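Local coordinates for tyrosine specific protein phosphatase (Trypanosoma cruzi, PDB 4AZ1) that probably removes phosphate from phosphotyrosine residues of proteins, at residues I82-A92 / I237-R248. Residues are numbered along the deposited sequence; the frame is centred on the assembly and turned at random.
Sequences IDLDLPHKFVA and IGAYAALTHLER
Phe90 and Tyr240 meet edge to face where the β-hairpin at one margin of the mixed sheet of this protein tyrosine phosphatase fold packs on helix 232-247. The Phe90 ring turns its edge to the Tyr240 face with the planes at 68°, CE1 lying 3.4 Å from Tyr240 CD2; His88 completes an aromatic cluster. With CG anti to the backbone N (chi1 167°), the Tyr240 ring extends toward the hairpin.

Apolar contacts flank the rings. Ile237 CG1 lies over a face of Phe90, and Ile237 CD1 reaches Phe90 CB (3.8 Å) and Ala92 CB. In the loop of the hairpin Leu86 straddles the helix surface: CD1 sits 3.6 Å from Ala241 CB, while CD2 meets Thr244 CG2. Leu84 CD1 packs on the same Ala241 methyl. Helix 255-266 adds Val259 beside Ala241 and Met263 beside Ile237. Pro87 CG lies 3.7 Å from Arg248 NH2.

Polar contacts gather at the Tyr240 hydroxyl. It accepts from His88 N and is also hydrogen-bonded, in the imidazole plane, to His88 ND1 (3.1 Å from Tyr240 OH); His88 NE2 bonds to Ser216 O, so both ring nitrogens are held. A water bridges Leu84 O and His245 NE2, while His245 ND1 bonds to Thr250. On the Tyr240 face opposite Phe90, Thr244 OG1 sits over the ring centre and donates to Tyr240 O at 2.9 Å.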
ATOM      1  N   ILE A  82     -10.530   8.821  18.986  1.00 45.96           N
ATOM      2  CA  ILE A  82     -10.901   9.994  19.763  1.00 47.02           C
ATOM      3  C   ILE A  82     -12.314   9.857  20.304  1.00 45.20           C
ATOM      4  O   ILE A  82     -13.266   9.742  19.534  1.00 44.44           O
ATOM      5  CB  ILE A  82     -10.794  11.281  18.946  1.00 43.72           C
ATOM      6  CG1 ILE A  82      -9.447  11.331  18.206  1.00 34.66           C
ATOM      7  CG2 ILE A  82     -10.972  12.500  19.874  1.00 43.40           C
ATOM      8  CD1 ILE A  82      -8.246  11.510  19.119  1.00 42.24           C
ATOM      9  N   ASP A  83     -12.448   9.883  21.628  1.00 42.19           N
ATOM     10  CA  ASP A  83     -13.749   9.746  22.272  1.00 49.34           C
ATOM     11  C   ASP A  83     -13.973  10.943  23.195  1.00 50.98           C
ATOM     12  O   ASP A  83     -13.211  11.156  24.141  1.00 51.56           O
ATOM     13  CB  ASP A  83     -13.801   8.431  23.067  1.00 60.79           C
ATOM     14  CG  ASP A  83     -15.142   8.208  23.781  1.00 68.58           C
ATOM     15  OD1 ASP A  83     -16.218   8.501  23.203  1.00 66.84           O
ATOM     16  OD2 ASP A  83     -15.113   7.715  24.929  1.00 77.76           O
ATOM     17  N   LEU A  84     -15.004  11.734  22.911  1.00 48.12           N
ATOM     18  CA  LEU A  84     -15.321  12.897  23.742  1.00 57.75           C
ATOM     19  C   LEU A  84     -16.707  12.806  24.390  1.00 54.75           C
ATOM     20  O   LEU A  84     -17.297  13.839  24.714  1.00 54.66           O
ATOM     21  CB  LEU A  84     -15.228  14.180  22.912  1.00 55.72           C
ATOM     22  CG  LEU A  84     -13.865  14.464  22.271  1.00 59.93           C
ATOM     23  CD1 LEU A  84     -14.001  15.274  20.986  1.00 55.46           C
ATOM     24  CD2 LEU A  84     -12.954  15.180  23.255  1.00 58.08           C
ATOM     25  N   ASP A  85     -17.219  11.588  24.571  1.00 59.38           N
ATOM     26  CA  ASP A  85     -18.541  11.382  25.186  1.00 70.18           C
ATOM     27  C   ASP A  85     -19.624  12.009  24.317  1.00 67.42           C
ATOM     28  O   ASP A  85     -20.545  12.658  24.813  1.00 69.81           O
ATOM     29  CB  ASP A  85     -18.608  11.977  26.605  1.00 79.96           C
ATOM     30  CG  ASP A  85     -17.672  11.288  27.582  1.00 93.32           C
ATOM     31  OD1 ASP A  85     -17.563  10.045  27.524  1.00 98.07           O
ATOM     32  OD2 ASP A  85     -17.055  11.995  28.412  1.00 94.86           O
ATOM     33  N   LEU A  86     -19.494  11.828  23.010  1.00 60.45           N
ATOM     34  CA  LEU A  86     -20.439  12.391  22.057  1.00 56.30           C
ATOM     35  C   LEU A  86     -21.001  11.243  21.227  1.00 51.15           C
ATOM     36  O   LEU A  86     -20.553  10.101  21.389  1.00 50.55           O
ATOM     37  CB  LEU A  86     -19.737  13.426  21.185  1.00 56.07           C
ATOM     38  CG  LEU A  86     -19.179  14.615  21.965  1.00 62.45           C
ATOM     39  CD1 LEU A  86     -18.461  15.534  21.011  1.00 66.36           C
ATOM     40  CD2 LEU A  86     -20.279  15.355  22.702  1.00 68.75           C
ATOM     41  N   PRO A  87     -22.018  11.517  20.383  1.00 54.05           N
ATOM     42  CA  PRO A  87     -22.613  10.406  19.630  1.00 54.43           C
ATOM     43  C   PRO A  87     -21.622   9.730  18.698  1.00 46.53           C
ATOM     44  O   PRO A  87     -21.727   8.526  18.469  1.00 48.67           O
ATOM     45  CB  PRO A  87     -23.720  11.092  18.831  1.00 54.27           C
ATOM     46  CG  PRO A  87     -24.187  12.175  19.752  1.00 55.32           C
ATOM     47  CD  PRO A  87     -22.885  12.716  20.339  1.00 53.15           C
ATOM     48  N   HIS A  88     -20.673  10.493  18.173  1.00 47.64           N
ATOM     49  CA  HIS A  88     -19.655   9.909  17.304  1.00 47.69           C
ATOM     50  C   HIS A  88     -18.276   9.873  17.950  1.00 47.11           C
ATOM     51  O   HIS A  88     -17.869  10.815  18.650  1.00 49.98           O
ATOM     52  CB  HIS A  88     -19.580  10.649  15.957  1.00 42.82           C
ATOM     53  CG  HIS A  88     -20.783  10.444  15.096  1.00 53.92           C
ATOM     54  ND1 HIS A  88     -21.903  11.247  15.177  1.00 54.82           N
ATOM     55  CD2 HIS A  88     -21.058   9.510  14.153  1.00 51.69           C
ATOM     56  CE1 HIS A  88     -22.806  10.823  14.312  1.00 57.51           C
ATOM     57  NE2 HIS A  88     -22.318   9.772  13.676  1.00 56.66           N
ATOM     58  N   LYS A  89     -17.571   8.771  17.710  1.00 46.08           N
ATOM     59  CA  LYS A  89     -16.148   8.666  17.997  1.00 47.27           C
ATOM     60  C   LYS A  89     -15.440   8.846  16.672  1.00 42.03           C
ATOM     61  O   LYS A  89     -16.054   8.719  15.602  1.00 39.29           O
ATOM     62  CB  LYS A  89     -15.793   7.286  18.557  1.00 53.81           C
ATOM     63  CG  LYS A  89     -16.518   6.904  19.828  1.00 59.32           C
ATOM     64  CD  LYS A  89     -15.813   5.732  20.501  1.00 66.45           C
ATOM     65  CE  LYS A  89     -16.557   5.274  21.753  1.00 73.69           C
ATOM     66  NZ  LYS A  89     -15.744   4.329  22.583  1.00 75.16           N
ATOM     67  N   PHE A  90     -14.144   9.129  16.738  1.00 34.85           N
ATOM     68  CA  PHE A  90     -13.390   9.412  15.536  1.00 38.05           C
ATOM     69  C   PHE A  90     -12.093   8.632  15.552  1.00 40.87           C
ATOM     70  O   PHE A  90     -11.588   8.277  16.619  1.00 38.37           O
ATOM     71  CB  PHE A  90     -13.123  10.913  15.455  1.00 34.97           C
ATOM     72  CG  PHE A  90     -14.373  11.722  15.283  1.00 38.82           C
ATOM     73  CD1 PHE A  90     -15.106  12.145  16.394  1.00 34.37           C
ATOM     74  CD2 PHE A  90     -14.850  12.022  14.007  1.00 32.94           C
ATOM     75  CE1 PHE A  90     -16.282  12.876  16.231  1.00 41.77           C
ATOM     76  CE2 PHE A  90     -16.026  12.752  13.835  1.00 38.88           C
ATOM     77  CZ  PHE A  90     -16.743  13.180  14.951  1.00 45.59           C
ATOM     78  N   VAL A  91     -11.577   8.337  14.366  1.00 36.06           N
ATOM     79  CA  VAL A  91     -10.206   7.875  14.250  1.00 41.33           C
ATOM     80  C   VAL A  91      -9.411   8.989  13.594  1.00 39.65           C
ATOM     81  O   VAL A  91      -9.588   9.284  12.405  1.00 34.64           O
ATOM     82  CB  VAL A  91     -10.095   6.568  13.440  1.00 41.16           C
ATOM     83  CG1 VAL A  91      -8.642   6.166  13.302  1.00 39.22           C
ATOM     84  CG2 VAL A  91     -10.875   5.450  14.135  1.00 40.60           C
ATOM     85  N   ALA A  92      -8.564   9.643  14.382  1.00 31.98           N
ATOM     86  CA  ALA A  92      -7.702  10.687  13.838  1.00 35.74           C
ATOM     87  C   ALA A  92      -6.403  10.014  13.414  1.00 35.46           C
ATOM     88  O   ALA A  92      -5.740   9.383  14.234  1.00 33.68           O
ATOM     89  CB  ALA A  92      -7.428  11.779  14.891  1.00 27.55           C
ATOM     90  N   ILE A 237     -12.564  17.709  14.219  1.00 32.14           N
ATOM     91  CA  ILE A 237     -13.112  16.941  15.331  1.00 33.72           C
ATOM     92  C   ILE A 237     -13.474  17.893  16.485  1.00 28.35           C
ATOM     93  O   ILE A 237     -14.516  17.734  17.126  1.00 37.15           O
ATOM     94  CB  ILE A 237     -12.145  15.817  15.784  1.00 34.42           C
ATOM     95  CG1 ILE A 237     -11.961  14.799  14.651  1.00 35.10           C
ATOM     96  CG2 ILE A 237     -12.689  15.107  17.018  1.00 32.05           C
ATOM     97  CD1 ILE A 237     -10.788  13.824  14.844  1.00 29.23           C
ATOM     98  N   GLY A 238     -12.647  18.912  16.703  1.00 31.90           N
ATOM     99  CA  GLY A 238     -12.920  19.896  17.745  1.00 34.73           C
ATOM    100  C   GLY A 238     -14.177  20.710  17.477  1.00 35.88           C
ATOM    101  O   GLY A 238     -14.984  20.969  18.384  1.00 30.99           O
ATOM    102  N   ALA A 239     -14.347  21.122  16.225  1.00 29.08           N
ATOM    103  CA  ALA A 239     -15.528  21.881  15.834  1.00 40.33           C
ATOM    104  C   ALA A 239     -16.782  21.028  16.004  1.00 44.10           C
ATOM    105  O   ALA A 239     -17.811  21.520  16.482  1.00 45.98           O
ATOM    106  CB  ALA A 239     -15.406  22.382  14.389  1.00 30.01           C
ATOM    107  N   TYR A 240     -16.699  19.760  15.600  1.00 36.85           N
ATOM    108  CA  TYR A 240     -17.812  18.827  15.800  1.00 34.89           C
ATOM    109  C   TYR A 240     -18.190  18.791  17.276  1.00 40.92           C
ATOM    110  O   TYR A 240     -19.365  18.924  17.635  1.00 40.03           O
ATOM    111  CB  TYR A 240     -17.455  17.409  15.346  1.00 33.48           C
ATOM    112  CG  TYR A 240     -18.466  16.376  15.823  1.00 38.24           C
ATOM    113  CD1 TYR A 240     -19.660  16.170  15.134  1.00 41.69           C
ATOM    114  CD2 TYR A 240     -18.236  15.612  16.974  1.00 36.95           C
ATOM    115  CE1 TYR A 240     -20.611  15.234  15.582  1.00 46.90           C
ATOM    116  CE2 TYR A 240     -19.178  14.674  17.426  1.00 36.03           C
ATOM    117  CZ  TYR A 240     -20.360  14.491  16.719  1.00 49.74           C
ATOM    118  OH  TYR A 240     -21.283  13.566  17.156  1.00 56.08           O
ATOM    119  N   ALA A 241     -17.188  18.576  18.126  1.00 43.00           N
ATOM    120  CA  ALA A 241     -17.427  18.496  19.568  1.00 39.46           C
ATOM    121  C   ALA A 241     -18.024  19.792  20.084  1.00 39.68           C
ATOM    122  O   ALA A 241     -19.071  19.791  20.730  1.00 40.56           O
ATOM    123  CB  ALA A 241     -16.145  18.179  20.303  1.00 38.14           C
ATOM    124  N   ALA A 242     -17.357  20.904  19.789  1.00 37.98           N
ATOM    125  CA  ALA A 242     -17.834  22.192  20.261  1.00 34.76           C
ATOM    126  C   ALA A 242     -19.266  22.469  19.813  1.00 42.83           C
ATOM    127  O   ALA A 242     -20.075  22.977  20.597  1.00 41.82           O
ATOM    128  CB  ALA A 242     -16.886  23.322  19.825  1.00 35.11           C
ATOM    129  N   LEU A 243     -19.593  22.123  18.568  1.00 38.13           N
ATOM    130  CA  LEU A 243     -20.939  22.382  18.056  1.00 46.20           C
ATOM    131  C   LEU A 243     -21.990  21.466  18.673  1.00 45.90           C
ATOM    132  O   LEU A 243     -23.149  21.853  18.804  1.00 45.09           O
ATOM    133  CB  LEU A 243     -20.988  22.309  16.524  1.00 40.74           C
ATOM    134  CG  LEU A 243     -20.378  23.528  15.823  1.00 48.05           C
ATOM    135  CD1 LEU A 243     -20.009  23.217  14.380  1.00 41.41           C
ATOM    136  CD2 LEU A 243     -21.343  24.701  15.880  1.00 46.43           C
ATOM    137  N   THR A 244     -21.582  20.259  19.051  1.00 45.83           N
ATOM    138  CA  THR A 244     -22.488  19.340  19.740  1.00 47.95           C
ATOM    139  C   THR A 244     -22.839  19.912  21.111  1.00 48.95           C
ATOM    140  O   THR A 244     -23.994  19.857  21.536  1.00 53.86           O
ATOM    141  CB  THR A 244     -21.877  17.935  19.894  1.00 50.06           C
ATOM    142  OG1 THR A 244     -21.566  17.391  18.602  1.00 50.48           O
ATOM    143  CG2 THR A 244     -22.854  17.009  20.608  1.00 48.23           C
ATOM    144  N   HIS A 245     -21.853  20.478  21.803  1.00 42.79           N
ATOM    145  CA  HIS A 245     -22.141  21.150  23.076  1.00 48.00           C
ATOM    146  C   HIS A 245     -23.130  22.296  22.892  1.00 47.53           C
ATOM    147  O   HIS A 245     -24.045  22.480  23.704  1.00 51.40           O
ATOM    148  CB  HIS A 245     -20.848  21.639  23.741  1.00 41.21           C
ATOM    149  CG  HIS A 245     -20.066  20.538  24.378  1.00 53.70           C
ATOM    150  ND1 HIS A 245     -20.426  19.975  25.585  1.00 57.44           N
ATOM    151  CD2 HIS A 245     -18.972  19.860  23.957  1.00 48.40           C
ATOM    152  CE1 HIS A 245     -19.574  19.013  25.888  1.00 64.41           C
ATOM    153  NE2 HIS A 245     -18.678  18.926  24.919  1.00 56.71           N
ATOM    154  N   LEU A 246     -22.949  23.051  21.811  1.00 48.64           N
ATOM    155  CA  LEU A 246     -23.833  24.167  21.489  1.00 50.65           C
ATOM    156  C   LEU A 246     -25.259  23.659  21.303  1.00 55.98           C
ATOM    157  O   LEU A 246     -26.208  24.222  21.852  1.00 57.35           O
ATOM    158  CB  LEU A 246     -23.333  24.869  20.216  1.00 41.05           C
ATOM    159  CG  LEU A 246     -24.043  26.137  19.717  1.00 51.98           C
ATOM    160  CD1 LEU A 246     -23.077  27.013  18.932  1.00 49.21           C
ATOM    161  CD2 LEU A 246     -25.253  25.809  18.851  1.00 55.30           C
ATOM    162  N   GLU A 247     -25.395  22.588  20.526  1.00 53.04           N
ATOM    163  CA  GLU A 247     -26.702  22.010  20.208  1.00 60.93           C
ATOM    164  C   GLU A 247     -27.434  21.382  21.402  1.00 54.13           C
ATOM    165  O   GLU A 247     -28.662  21.274  21.386  1.00 54.43           O
ATOM    166  CB  GLU A 247     -26.556  20.978  19.079  1.00 63.02           C
ATOM    167  CG  GLU A 247     -26.401  21.594  17.696  1.00 72.05           C
ATOM    168  CD  GLU A 247     -26.075  20.563  16.619  1.00 89.79           C
ATOM    169  OE1 GLU A 247     -25.583  19.461  16.961  1.00 91.68           O
ATOM    170  OE2 GLU A 247     -26.313  20.855  15.425  1.00 92.86           O
ATOM    171  N   ARG A 248     -26.688  20.950  22.418  1.00 53.73           N
ATOM    172  CA  ARG A 248     -27.307  20.363  23.603  1.00 57.57           C
ATOM    173  C   ARG A 248     -27.204  21.290  24.824  1.00 72.34           C
ATOM    174  O   ARG A 248     -27.383  20.862  25.972  1.00 71.60           O
ATOM    175  CB  ARG A 248     -26.793  18.936  23.886  1.00 61.70           C
ATOM    176  CG  ARG A 248     -25.301  18.802  24.066  1.00 62.57           C
ATOM    177  CD  ARG A 248     -24.859  17.371  24.368  1.00 63.52           C
ATOM    178  NE  ARG A 248     -25.393  16.361  23.452  1.00 69.09           N
ATOM    179  CZ  ARG A 248     -24.986  15.091  23.424  1.00 67.74           C
ATOM    180  NH1 ARG A 248     -24.027  14.690  24.248  1.00 68.48           N
ATOM    181  NH2 ARG A 248     -25.521  14.220  22.571  1.00 69.94           N
TER
HETATM  182  O   HOH W   1     -17.169  16.849  24.678  1.00 62.73           O